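Local coordinates for adhesion and penetration protein autotransporter (Haemophilus influenzae, PDB 3SYJ) that promotes bacterial adherence and invasion by binding a host cell structure, self-associates in bacterial aggregation, and is probably a serine protease, at residues 13-18 / 150-155; 29-34 / 207-212; 350-355 / 392-397; 431-436 / 443-448. All blocks are in the same frame, centred on the assembly; numbering follows the deposited sequence.

Interaction 1 (13-18 / 150-155); sequences RDFAEN and ERVRIG
The last turn of helix 9-17 lies against strand 151-155, and the backbones come nearest at Ala16 and Ile154, whose CA atoms are 6.4 Å apart. Two apolar pairs make the contact. Ala16 points its CB at the strand and meets the end of Ile154, with CB 3.9 Å from Ile154 CD1. Ile154 reaches this far because its chain is fully extended, with CG1 anti to the backbone N (chi1 178°) and CD1 anti again. The same methyl lies 3.7 Å from the carbonyl O of Ala16. The preceding residue, Phe15, reaches Val152 with its ring. Its edge does the touching: CE2 is 4.0 Å from Val152 CG1, which sits near the ring plane. Phe22 meets the Phe15 ring edge-to-face, and Ala180 of strand 179-182 touches Phe15, Ala16 and Ile154. Asn18, with positive phi, closes the last turn in a Schellman motif. Arg153 forms a salt bridge with Asp217, next to Ser218, the active-site serine by similarity. Strand 151-155 thus turns Val152 and Ile154 to the helix and Arg153 to the other side. No hydrogen bond joins the two segments, so they are held by dispersion and the burial of apolar surface.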
loop_
_atom_site.group_PDB
_atom_site.type_symbol
_atom_site.label_atom_id
_atom_site.label_comp_id
_atom_site.label_asym_id
_atom_site.label_seq_id
_atom_site.Cartn_x
_atom_site.Cartn_y
_atom_site.Cartn_z
ATOM N N ARG A 13 -23.574 16.018 -50.285
ATOM C CA ARG A 13 -22.148 16.129 -50.547
ATOM C C ARG A 13 -21.397 15.050 -49.769
ATOM O O ARG A 13 -20.562 14.350 -50.330
ATOM C CB ARG A 13 -21.632 17.519 -50.177
ATOM C CG ARG A 13 -22.143 18.649 -51.068
ATOM C CD ARG A 13 -21.681 18.507 -52.507
ATOM N NE ARG A 13 -20.334 17.957 -52.586
ATOM C CZ ARG A 13 -19.231 18.647 -52.334
ATOM N NH1 ARG A 13 -19.346 19.919 -51.999
ATOM N NH2 ARG A 13 -18.030 18.075 -52.405
ATOM N N ASP A 14 -21.708 14.913 -48.484
ATOM C CA ASP A 14 -21.064 13.903 -47.643
ATOM C C ASP A 14 -21.313 12.503 -48.200
ATOM O O ASP A 14 -20.406 11.662 -48.234
ATOM C CB ASP A 14 -21.554 14.001 -46.192
ATOM C CG ASP A 14 -20.913 15.163 -45.430
ATOM O OD1 ASP A 14 -19.982 15.795 -45.982
ATOM O OD2 ASP A 14 -21.338 15.442 -44.283
ATOM N N PHE A 15 -22.545 12.267 -48.637
ATOM C CA PHE A 15 -22.951 10.990 -49.220
ATOM C C PHE A 15 -21.989 10.607 -50.349
ATOM O O PHE A 15 -21.458 9.499 -50.368
ATOM C CB PHE A 15 -24.394 11.084 -49.749
ATOM C CG PHE A 15 -25.124 9.766 -49.797
ATOM C CD1 PHE A 15 -25.825 9.305 -48.693
ATOM C CD2 PHE A 15 -25.121 8.993 -50.951
ATOM C CE1 PHE A 15 -26.506 8.099 -48.734
ATOM C CE2 PHE A 15 -25.799 7.784 -51.000
ATOM C CZ PHE A 15 -26.496 7.337 -49.892
ATOM N N ALA A 16 -21.745 11.543 -51.268
ATOM C CA ALA A 16 -20.917 11.262 -52.440
ATOM C C ALA A 16 -19.448 11.036 -52.083
ATOM O O ALA A 16 -18.761 10.244 -52.729
ATOM C CB ALA A 16 -21.041 12.376 -53.451
ATOM N N GLU A 17 -18.972 11.739 -51.058
ATOM C CA GLU A 17 -17.568 11.659 -50.663
ATOM C C GLU A 17 -17.331 10.623 -49.561
ATOM O O GLU A 17 -16.211 10.494 -49.072
ATOM C CB GLU A 17 -17.048 13.032 -50.193
ATOM C CG GLU A 17 -17.339 14.218 -51.133
ATOM C CD GLU A 17 -16.628 14.123 -52.482
ATOM O OE1 GLU A 17 -15.634 13.370 -52.606
ATOM O OE2 GLU A 17 -17.065 14.819 -53.425
ATOM N N ASN A 18 -18.372 9.890 -49.168
ATOM C CA ASN A 18 -18.271 8.992 -48.016
ATOM C C ASN A 18 -17.721 9.731 -46.798
ATOM O O ASN A 18 -16.839 9.226 -46.105
ATOM C CB ASN A 18 -17.385 7.769 -48.324
ATOM C CG ASN A 18 -18.101 6.716 -49.171
ATOM O OD1 ASN A 18 -17.682 6.422 -50.289
ATOM N ND2 ASN A 18 -19.187 6.155 -48.644
ATOM N N GLU A 150 -31.645 -1.622 -51.130
ATOM C CA GLU A 150 -31.016 -0.316 -51.275
ATOM C C GLU A 150 -30.574 -0.056 -52.713
ATOM O O GLU A 150 -30.199 -0.979 -53.443
ATOM C CB GLU A 150 -29.838 -0.190 -50.310
ATOM C CG GLU A 150 -30.190 -0.525 -48.864
ATOM C CD GLU A 150 -30.814 0.633 -48.104
ATOM O OE1 GLU A 150 -31.074 1.688 -48.722
ATOM O OE2 GLU A 150 -31.035 0.493 -46.881
ATOM N N ARG A 151 -30.640 1.205 -53.124
ATOM C CA ARG A 151 -30.228 1.603 -54.462
ATOM C C ARG A 151 -29.720 3.040 -54.392
ATOM O O ARG A 151 -30.362 3.886 -53.769
ATOM C CB ARG A 151 -31.397 1.493 -55.452
ATOM C CG ARG A 151 -31.017 0.785 -56.741
ATOM C CD ARG A 151 -31.823 1.221 -57.950
ATOM N NE ARG A 151 -33.047 0.459 -58.161
ATOM C CZ ARG A 151 -33.360 -0.185 -59.288
ATOM N NH1 ARG A 151 -32.536 -0.185 -60.321
ATOM N NH2 ARG A 151 -34.511 -0.829 -59.382
ATOM N N VAL A 152 -28.574 3.321 -55.015
ATOM C CA VAL A 152 -27.996 4.668 -54.977
ATOM C C VAL A 152 -27.399 5.094 -56.325
ATOM O O VAL A 152 -27.149 4.256 -57.194
ATOM C CB VAL A 152 -26.901 4.789 -53.900
ATOM C CG1 VAL A 152 -27.448 4.430 -52.531
ATOM C CG2 VAL A 152 -25.724 3.896 -54.243
ATOM N N ARG A 153 -27.184 6.398 -56.496
ATOM C CA ARG A 153 -26.514 6.931 -57.685
ATOM C C ARG A 153 -25.623 8.113 -57.310
ATOM O O ARG A 153 -25.692 8.641 -56.199
ATOM C CB ARG A 153 -27.515 7.346 -58.778
ATOM C CG ARG A 153 -28.328 8.617 -58.474
ATOM C CD ARG A 153 -28.859 9.277 -59.758
ATOM N NE ARG A 153 -27.757 9.720 -60.616
ATOM C CZ ARG A 153 -27.162 10.909 -60.536
ATOM N NH1 ARG A 153 -27.578 11.813 -59.652
ATOM N NH2 ARG A 153 -26.154 11.207 -61.355
ATOM N N ILE A 154 -24.784 8.535 -58.241
ATOM C CA ILE A 154 -23.812 9.563 -57.936
ATOM C C ILE A 154 -23.346 10.169 -59.242
ATOM O O ILE A 154 -23.210 9.464 -60.240
ATOM C CB ILE A 154 -22.615 8.960 -57.169
ATOM C CG1 ILE A 154 -21.555 10.036 -56.886
ATOM C CG2 ILE A 154 -22.025 7.788 -57.950
ATOM C CD1 ILE A 154 -20.392 9.563 -56.032
ATOM N N GLY A 155 -23.105 11.475 -59.249
ATOM C CA GLY A 155 -22.657 12.137 -60.465
ATOM C C GLY A 155 -22.225 13.578 -60.275
ATOM O O GLY A 155 -22.349 14.138 -59.186
#

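Interaction 2 (29-34 / 207-212); sequences IKVYNK and GPLPIA
Val31 packs on Pro208 and Leu209, and its side chain makes the whole of this contact from the 29-34 side. Strand 29-32 points this valine at the loop 207-212, and the CA atoms of Val31 and Pro208 are 6.8 Å apart. The two methyls divide the work. CG1 stands anti to the backbone N (chi1 174°) and meets Leu209, 3.9 Å from its CD2. CG2 is 4.0 Å from CG of the Pro208 ring and 4.1 Å from Leu209 CD1. The fork of the leucine thus lies across the fork of the valine, each methyl having its own partner. Pro208 comes in beside them with its CB and CG, both about 4.0 Å from Val31 CB. All three residues are buried. Tyr11 of helix 9-17 touches both Val31 and Leu209, and Val39 of strand 38-42 touches Pro208.

The margins are looser. On the strand, Lys30 points away from the loop and is exposed to solvent. On the loop, Gly207, just before the tight part, is partly exposed. Past Leu209 the loop moves away from the strand. Leu209 N donates a hydrogen bond to Asn182 OD1, which ties the loop to strand 179-182. The arrangement is a small apolar core between a two-stranded antiparallel hairpin, 29-32 with 38-42, helix 9-17 and a loop of the S6-family, chymotrypsin-like protease domain.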
loop_
_atom_site.group_PDB
_atom_site.type_symbol
_atom_site.label_atom_id
_atom_site.label_comp_id
_atom_site.label_asym_id
_atom_site.label_seq_id
_atom_site.Cartn_x
_atom_site.Cartn_y
_atom_site.Cartn_z
ATOM N N ILE A 29 -28.159 5.864 -40.735
ATOM C CA ILE A 29 -27.874 7.291 -40.621
ATOM C C ILE A 29 -29.178 8.082 -40.644
ATOM O O ILE A 29 -29.930 8.047 -41.620
ATOM C CB ILE A 29 -26.927 7.799 -41.732
ATOM C CG1 ILE A 29 -25.593 7.054 -41.692
ATOM C CG2 ILE A 29 -26.673 9.291 -41.585
ATOM C CD1 ILE A 29 -25.514 5.897 -42.660
ATOM N N LYS A 30 -29.450 8.778 -39.552
ATOM C CA LYS A 30 -30.640 9.605 -39.472
ATOM C C LYS A 30 -30.470 10.853 -40.328
ATOM O O LYS A 30 -29.416 11.485 -40.316
ATOM C CB LYS A 30 -30.929 9.975 -38.020
ATOM C CG LYS A 30 -31.429 8.798 -37.186
ATOM C CD LYS A 30 -31.401 9.138 -35.703
ATOM C CE LYS A 30 -31.793 7.945 -34.839
ATOM N NZ LYS A 30 -33.189 7.507 -35.107
ATOM N N VAL A 31 -31.508 11.188 -41.085
ATOM C CA VAL A 31 -31.491 12.362 -41.941
ATOM C C VAL A 31 -32.616 13.312 -41.542
ATOM O O VAL A 31 -33.793 12.962 -41.642
ATOM C CB VAL A 31 -31.658 11.962 -43.413
ATOM C CG1 VAL A 31 -31.782 13.199 -44.290
ATOM C CG2 VAL A 31 -30.490 11.093 -43.849
ATOM N N TYR A 32 -32.248 14.503 -41.079
ATOM C CA TYR A 32 -33.224 15.498 -40.634
ATOM C C TYR A 32 -33.383 16.591 -41.684
ATOM O O TYR A 32 -32.442 16.883 -42.412
ATOM C CB TYR A 32 -32.790 16.111 -39.298
ATOM C CG TYR A 32 -32.613 15.087 -38.203
ATOM C CD1 TYR A 32 -33.686 14.692 -37.413
ATOM C CD2 TYR A 32 -31.377 14.497 -37.974
ATOM C CE1 TYR A 32 -33.532 13.742 -36.421
ATOM C CE2 TYR A 32 -31.210 13.550 -36.984
ATOM C CZ TYR A 32 -32.288 13.175 -36.210
ATOM O OH TYR A 32 -32.120 12.232 -35.224
ATOM N N ASN A 33 -34.573 17.181 -41.777
ATOM C CA ASN A 33 -34.768 18.323 -42.666
ATOM C C ASN A 33 -34.343 19.634 -42.005
ATOM O O ASN A 33 -33.865 19.645 -40.867
ATOM C CB ASN A 33 -36.200 18.401 -43.204
ATOM C CG ASN A 33 -37.249 18.611 -42.107
ATOM O OD1 ASN A 33 -36.956 19.107 -41.017
ATOM N ND2 ASN A 33 -38.480 18.229 -42.405
ATOM N N LYS A 34 -34.497 20.742 -42.722
ATOM C CA LYS A 34 -34.036 22.015 -42.195
ATOM C C LYS A 34 -34.868 22.453 -40.992
ATOM O O LYS A 34 -34.468 23.341 -40.242
ATOM C CB LYS A 34 -33.991 23.081 -43.293
ATOM C CG LYS A 34 -32.910 22.786 -44.332
ATOM C CD LYS A 34 -32.708 23.913 -45.330
ATOM C CE LYS A 34 -31.489 23.629 -46.205
ATOM N NZ LYS A 34 -31.450 24.428 -47.463
ATOM N N GLY A 207 -34.975 5.536 -49.637
ATOM C CA GLY A 207 -34.442 6.347 -48.554
ATOM C C GLY A 207 -34.790 7.825 -48.612
ATOM O O GLY A 207 -35.479 8.280 -49.522
ATOM N N PRO A 208 -34.296 8.590 -47.636
ATOM C CA PRO A 208 -34.679 9.995 -47.479
ATOM C C PRO A 208 -33.946 10.944 -48.432
ATOM O O PRO A 208 -34.260 12.130 -48.446
ATOM C CB PRO A 208 -34.260 10.316 -46.037
ATOM C CG PRO A 208 -33.482 9.111 -45.534
ATOM C CD PRO A 208 -33.251 8.185 -46.682
ATOM N N LEU A 209 -32.973 10.451 -49.193
ATOM C CA LEU A 209 -32.160 11.336 -50.027
ATOM C C LEU A 209 -32.217 10.964 -51.498
ATOM O O LEU A 209 -31.193 10.656 -52.097
ATOM C CB LEU A 209 -30.706 11.328 -49.547
ATOM C CG LEU A 209 -30.460 11.824 -48.117
ATOM C CD1 LEU A 209 -29.065 11.431 -47.650
ATOM C CD2 LEU A 209 -30.666 13.333 -47.989
ATOM N N PRO A 210 -33.416 10.988 -52.093
ATOM C CA PRO A 210 -33.497 10.660 -53.520
ATOM C C PRO A 210 -32.837 11.753 -54.335
ATOM O O PRO A 210 -33.016 12.931 -54.028
ATOM C CB PRO A 210 -35.000 10.664 -53.807
ATOM C CG PRO A 210 -35.675 10.717 -52.478
ATOM C CD PRO A 210 -34.725 11.372 -51.539
ATOM N N ILE A 211 -32.091 11.372 -55.365
ATOM C CA ILE A 211 -31.415 12.345 -56.213
ATOM C C ILE A 211 -31.526 11.963 -57.686
ATOM O O ILE A 211 -31.287 10.816 -58.071
ATOM C CB ILE A 211 -29.937 12.504 -55.804
ATOM C CG1 ILE A 211 -29.282 13.678 -56.533
ATOM C CG2 ILE A 211 -29.167 11.207 -56.034
ATOM C CD1 ILE A 211 -27.864 13.938 -56.068
ATOM N N ALA A 212 -31.903 12.932 -58.508
ATOM C CA ALA A 212 -32.088 12.694 -59.932
ATOM C C ALA A 212 -30.928 13.295 -60.698
ATOM O O ALA A 212 -30.304 14.250 -60.243
ATOM C CB ALA A 212 -33.398 13.307 -60.398
#

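Interaction 3 (350-355 / 392-397)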
loop_
_atom_site.group_PDB
_atom_site.type_symbol
_atom_site.label_atom_id
_atom_site.label_comp_id
_atom_site.label_asym_id
_atom_site.label_seq_id
_atom_site.Cartn_x
_atom_site.Cartn_y
_atom_site.Cartn_z
ATOM N N LEU A 350 10.371 -17.112 -65.217
ATOM C CA LEU A 350 10.128 -16.272 -66.370
ATOM C C LEU A 350 11.396 -15.490 -66.634
ATOM O O LEU A 350 11.859 -14.742 -65.777
ATOM C CB LEU A 350 8.946 -15.330 -66.118
ATOM C CG LEU A 350 8.717 -14.306 -67.228
ATOM C CD1 LEU A 350 8.405 -15.002 -68.577
ATOM C CD2 LEU A 350 7.639 -13.291 -66.841
ATOM N N ILE A 351 11.972 -15.675 -67.814
ATOM C CA ILE A 351 13.261 -15.068 -68.112
ATOM C C ILE A 351 13.072 -13.985 -69.141
ATOM O O ILE A 351 12.489 -14.222 -70.196
ATOM C CB ILE A 351 14.299 -16.096 -68.649
ATOM C CG1 ILE A 351 14.734 -17.061 -67.552
ATOM C CG2 ILE A 351 15.522 -15.388 -69.209
ATOM C CD1 ILE A 351 13.825 -18.257 -67.403
ATOM N N PHE A 352 13.564 -12.795 -68.827
ATOM C CA PHE A 352 13.523 -11.688 -69.770
ATOM C C PHE A 352 14.774 -11.697 -70.667
ATOM O O PHE A 352 15.878 -11.335 -70.236
ATOM C CB PHE A 352 13.370 -10.354 -69.024
ATOM C CG PHE A 352 11.949 -10.046 -68.603
ATOM C CD1 PHE A 352 11.267 -10.878 -67.728
ATOM C CD2 PHE A 352 11.305 -8.910 -69.075
ATOM C CE1 PHE A 352 9.963 -10.584 -67.339
ATOM C CE2 PHE A 352 10.003 -8.617 -68.691
ATOM C CZ PHE A 352 9.330 -9.455 -67.823
ATOM N N ALA A 353 14.594 -12.121 -71.915
ATOM C CA ALA A 353 15.679 -12.124 -72.891
ATOM C C ALA A 353 15.855 -10.749 -73.538
ATOM O O ALA A 353 16.893 -10.463 -74.142
ATOM C CB ALA A 353 15.438 -13.186 -73.947
ATOM N N SER A 354 14.838 -9.900 -73.415
ATOM C CA SER A 354 14.934 -8.524 -73.903
ATOM C C SER A 354 14.064 -7.621 -73.052
ATOM O O SER A 354 13.216 -8.103 -72.304
ATOM C CB SER A 354 14.475 -8.426 -75.364
ATOM O OG SER A 354 13.056 -8.487 -75.458
ATOM N N ASP A 355 14.269 -6.313 -73.161
ATOM C CA ASP A 355 13.339 -5.372 -72.559
ATOM C C ASP A 355 11.936 -5.689 -73.042
ATOM O O ASP A 355 11.741 -6.138 -74.175
ATOM C CB ASP A 355 13.685 -3.940 -72.947
ATOM C CG ASP A 355 14.943 -3.454 -72.291
ATOM O OD1 ASP A 355 15.428 -4.142 -71.370
ATOM O OD2 ASP A 355 15.444 -2.386 -72.693
ATOM N N VAL A 392 6.073 -13.865 -55.876
ATOM C CA VAL A 392 6.765 -13.645 -57.128
ATOM C C VAL A 392 8.050 -12.893 -56.848
ATOM O O VAL A 392 8.025 -11.725 -56.477
ATOM C CB VAL A 392 5.899 -12.873 -58.152
ATOM C CG1 VAL A 392 6.727 -12.511 -59.380
ATOM C CG2 VAL A 392 4.700 -13.704 -58.565
ATOM N N THR A 393 9.174 -13.590 -56.997
ATOM C CA THR A 393 10.478 -12.972 -56.837
ATOM C C THR A 393 10.812 -12.175 -58.096
ATOM O O THR A 393 11.041 -12.750 -59.159
ATOM C CB THR A 393 11.541 -14.025 -56.556
ATOM O OG1 THR A 393 11.126 -14.821 -55.439
ATOM C CG2 THR A 393 12.872 -13.361 -56.229
ATOM N N TRP A 394 10.818 -10.852 -57.966
ATOM C CA TRP A 394 10.874 -9.951 -59.111
ATOM C C TRP A 394 12.250 -9.312 -59.215
ATOM O O TRP A 394 12.577 -8.410 -58.452
ATOM C CB TRP A 394 9.797 -8.868 -58.964
ATOM C CG TRP A 394 9.578 -8.027 -60.193
ATOM C CD1 TRP A 394 10.049 -6.766 -60.417
ATOM C CD2 TRP A 394 8.823 -8.385 -61.360
ATOM N NE1 TRP A 394 9.640 -6.321 -61.650
ATOM C CE2 TRP A 394 8.890 -7.298 -62.252
ATOM C CE3 TRP A 394 8.105 -9.523 -61.740
ATOM C CZ2 TRP A 394 8.269 -7.314 -63.498
ATOM C CZ3 TRP A 394 7.492 -9.538 -62.975
ATOM C CH2 TRP A 394 7.579 -8.440 -63.841
ATOM N N LYS A 395 13.061 -9.783 -60.158
ATOM C CA LYS A 395 14.450 -9.332 -60.242
ATOM C C LYS A 395 14.685 -8.401 -61.426
ATOM O O LYS A 395 15.819 -8.189 -61.854
ATOM C CB LYS A 395 15.391 -10.535 -60.307
ATOM C CG LYS A 395 15.355 -11.378 -59.045
ATOM C CD LYS A 395 16.190 -12.648 -59.161
ATOM C CE LYS A 395 16.124 -13.446 -57.866
ATOM N NZ LYS A 395 16.701 -14.817 -57.990
ATOM N N VAL A 396 13.602 -7.837 -61.944
ATOM C CA VAL A 396 13.660 -7.016 -63.142
ATOM C C VAL A 396 13.359 -5.566 -62.811
ATOM O O VAL A 396 12.359 -5.269 -62.158
ATOM C CB VAL A 396 12.663 -7.531 -64.182
ATOM C CG1 VAL A 396 12.569 -6.580 -65.343
ATOM C CG2 VAL A 396 13.102 -8.896 -64.664
ATOM N N ASN A 397 14.226 -4.661 -63.252
ATOM C CA ASN A 397 14.037 -3.244 -62.964
ATOM C C ASN A 397 12.890 -2.627 -63.757
ATOM O O ASN A 397 12.317 -3.261 -64.641
ATOM C CB ASN A 397 15.319 -2.461 -63.233
ATOM C CG ASN A 397 16.310 -2.563 -62.097
ATOM O OD1 ASN A 397 17.508 -2.745 -62.329
ATOM N ND2 ASN A 397 15.822 -2.452 -60.861
#
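Phe352 has its CG anti to the carbonyl carbon (chi1 -81°), which carries the ring across to the 392-397 segment. Val396 has CG1 anti to the backbone N (chi1 172°), and this leaves CG2 to meet the phenylalanine. The methyl lies over one face of the Phe352 ring, 4.1 Å above its plane and offset toward the rim. The nearest ring atom is CD1, also 4.1 Å from Val396 CG2. The two side chains cross at about a right angle. Val396 is also close to Trp394 of its own segment: its CB stands 4.0 Å above one face of the indole. The valine thus lies against both aromatic groups, CG2 over the phenylalanine and CB over the indole. These approach each other more loosely, with Phe352 CZ 4.5 Å from Trp394 CH2. All three residues are buried. Strand 369-373 pairs in parallel with both 348-352 and 391-394. The contact therefore joins coils two apart, with residues of the middle coil packed beside it: Val371 touches both aromatic residues and Pro373 touches Val396. Stacked apolar side chains filling the interior in this way are characteristic of the right-handed parallel beta-helix of autotransporter passenger domains.

Interaction 4 (431-436 / 443-448)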
loop_
_atom_site.group_PDB
_atom_site.type_symbol
_atom_site.label_atom_id
_atom_site.label_comp_id
_atom_site.label_asym_id
_atom_site.label_seq_id
_atom_site.Cartn_x
_atom_site.Cartn_y
_atom_site.Cartn_z
ATOM N N VAL A 431 4.575 -6.124 -50.869
ATOM C CA VAL A 431 5.766 -5.906 -51.661
ATOM C C VAL A 431 6.895 -5.893 -50.659
ATOM O O VAL A 431 6.877 -5.108 -49.706
ATOM C CB VAL A 431 5.730 -4.543 -52.358
ATOM C CG1 VAL A 431 7.114 -4.153 -52.845
ATOM C CG2 VAL A 431 4.714 -4.549 -53.502
ATOM N N ILE A 432 7.860 -6.785 -50.852
ATOM C CA ILE A 432 9.063 -6.812 -50.030
ATOM C C ILE A 432 10.179 -6.126 -50.803
ATOM O O ILE A 432 10.423 -6.450 -51.964
ATOM C CB ILE A 432 9.485 -8.260 -49.703
ATOM C CG1 ILE A 432 8.366 -8.981 -48.942
ATOM C CG2 ILE A 432 10.767 -8.268 -48.909
ATOM C CD1 ILE A 432 8.624 -10.466 -48.725
ATOM N N LEU A 433 10.840 -5.165 -50.168
ATOM C CA LEU A 433 11.930 -4.441 -50.809
ATOM C C LEU A 433 13.272 -5.042 -50.441
ATOM O O LEU A 433 13.688 -4.983 -49.284
ATOM C CB LEU A 433 11.921 -2.972 -50.399
ATOM C CG LEU A 433 10.616 -2.216 -50.646
ATOM C CD1 LEU A 433 10.755 -0.784 -50.154
ATOM C CD2 LEU A 433 10.265 -2.267 -52.131
ATOM N N GLU A 434 13.946 -5.615 -51.433
ATOM C CA GLU A 434 15.311 -6.090 -51.245
ATOM C C GLU A 434 16.170 -5.910 -52.501
ATOM O O GLU A 434 16.819 -6.857 -52.943
ATOM C CB GLU A 434 15.322 -7.564 -50.797
ATOM C CG GLU A 434 16.525 -7.914 -49.915
ATOM C CD GLU A 434 16.621 -9.387 -49.555
ATOM O OE1 GLU A 434 15.655 -10.139 -49.793
ATOM O OE2 GLU A 434 17.678 -9.792 -49.028
ATOM N N GLN A 435 16.175 -4.708 -53.077
ATOM C CA GLN A 435 17.056 -4.430 -54.209
ATOM C C GLN A 435 18.477 -4.744 -53.809
ATOM O O GLN A 435 18.877 -4.457 -52.679
ATOM C CB GLN A 435 17.018 -2.957 -54.616
ATOM C CG GLN A 435 15.905 -2.578 -55.540
ATOM C CD GLN A 435 16.132 -2.996 -56.971
ATOM O OE1 GLN A 435 16.969 -2.442 -57.687
ATOM N NE2 GLN A 435 15.356 -3.955 -57.406
ATOM N N GLN A 436 19.233 -5.306 -54.748
ATOM C CA GLN A 436 20.661 -5.543 -54.572
ATOM C C GLN A 436 21.468 -4.413 -55.195
ATOM O O GLN A 436 21.113 -3.904 -56.257
ATOM C CB GLN A 436 21.072 -6.838 -55.266
ATOM C CG GLN A 436 20.070 -7.968 -55.187
ATOM C CD GLN A 436 20.085 -8.672 -53.850
ATOM O OE1 GLN A 436 19.635 -8.127 -52.841
ATOM N NE2 GLN A 436 20.590 -9.902 -53.838
ATOM N N LYS A 443 22.029 1.331 -55.309
ATOM C CA LYS A 443 20.938 0.491 -54.818
ATOM C C LYS A 443 19.697 1.336 -54.526
ATOM O O LYS A 443 19.729 2.221 -53.668
ATOM C CB LYS A 443 21.369 -0.241 -53.547
ATOM C CG LYS A 443 20.352 -1.253 -53.025
ATOM C CD LYS A 443 20.909 -2.027 -51.831
ATOM C CE LYS A 443 21.161 -1.102 -50.653
ATOM N NZ LYS A 443 21.487 -1.853 -49.416
ATOM N N GLN A 444 18.610 1.064 -55.244
ATOM C CA GLN A 444 17.339 1.766 -55.034
ATOM C C GLN A 444 16.186 0.929 -55.564
ATOM O O GLN A 444 16.176 0.548 -56.739
ATOM C CB GLN A 444 17.348 3.136 -55.713
ATOM C CG GLN A 444 15.997 3.849 -55.710
ATOM C CD GLN A 444 16.056 5.212 -56.379
ATOM O OE1 GLN A 444 15.707 5.360 -57.554
ATOM N NE2 GLN A 444 16.518 6.209 -55.644
ATOM N N ALA A 445 15.224 0.627 -54.696
ATOM C CA ALA A 445 14.095 -0.216 -55.084
ATOM C C ALA A 445 13.148 0.488 -56.047
ATOM O O ALA A 445 12.736 -0.085 -57.049
ATOM C CB ALA A 445 13.351 -0.695 -53.857
ATOM N N PHE A 446 12.810 1.736 -55.729
ATOM C CA PHE A 446 11.940 2.558 -56.569
ATOM C C PHE A 446 12.259 4.035 -56.353
ATOM O O PHE A 446 12.729 4.425 -55.286
ATOM C CB PHE A 446 10.461 2.286 -56.266
ATOM C CG PHE A 446 10.042 0.856 -56.494
ATOM C CD1 PHE A 446 9.711 0.408 -57.767
ATOM C CD2 PHE A 446 9.978 -0.036 -55.436
ATOM C CE1 PHE A 446 9.323 -0.908 -57.980
ATOM C CE2 PHE A 446 9.604 -1.350 -55.638
ATOM C CZ PHE A 446 9.273 -1.789 -56.912
ATOM N N SER A 447 12.014 4.859 -57.361
ATOM C CA SER A 447 12.252 6.290 -57.214
ATOM C C SER A 447 11.148 6.933 -56.382
ATOM O O SER A 447 11.266 8.078 -55.962
ATOM C CB SER A 447 12.315 6.961 -58.578
ATOM O OG SER A 447 11.086 6.792 -59.253
ATOM N N GLU A 448 10.077 6.185 -56.143
ATOM C CA GLU A 448 8.922 6.697 -55.417
ATOM C C GLU A 448 8.001 5.526 -55.085
ATOM O O GLU A 448 7.780 4.646 -55.921
ATOM C CB GLU A 448 8.194 7.734 -56.274
ATOM C CG GLU A 448 7.122 8.532 -55.559
ATOM C CD GLU A 448 6.563 9.662 -56.421
ATOM O OE1 GLU A 448 6.122 9.390 -57.563
ATOM O OE2 GLU A 448 6.564 10.823 -55.952
#
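Leu433 and Phe446 meet obliquely, the leucine coming to the edge of the ring. Leu433 CD2 lies in the ring plane, 3.7 Å from Phe446 CE2. The same methyl is 3.9 Å from Ala445 CB, so one branch of the leucine serves both partners. With chi1 at -55° the leucine's CG swings beside the backbone N, and CD2 reaches the loop. Ala445 and Phe446 are buried with it. Val458 and Leu460 of strand 455-460 touch the leucine, while Val414 and Ile424 touch the phenylalanine.

The touching parts, 433-436 and 443-446, run 146° apart. They are the two arms of a loop that leaves strand 430-433 and returns to strand 449-452. Each of these strands belongs to a different parallel stack of the beta-helix, so the excursion links one face of the solenoid to another.

Gln435 points its side chain at the returning arm and lies against Ala445. Its CA is 5.2 Å from Ala445 CA. The exact fit of the glutamine side chain there is doubtful.

Further out, Lys443 lies alongside the backbone of Gln435 and Gln436. The aliphatic part of its chain does the touching, with CD 3.3 Å from Gln435 O. A bend at chi3 (64°) directs the end onward, and NZ forms a salt bridge with Asp462.

Interactions 1 and 2 lie in the protease domain, with centres 11 Å apart. Helix 9-17 supplies one side of interaction 1 and also packs on interaction 2: Phe15 CD1 of interaction 1 is 4.0 Å from Leu209 CD1 of interaction 2. Arg153 CD also packs 3.3 Å from Ile211 O. Interactions 3 and 4 lie in the beta-helix, with centres about 15 Å apart. They touch where Asn397 ND2 lies 3.4 Å from Gln435 OE1. The two pairs do not touch; the nearest atoms of interactions 1 and 4 are about 23 Å apart. None of the contacts lies at the active site.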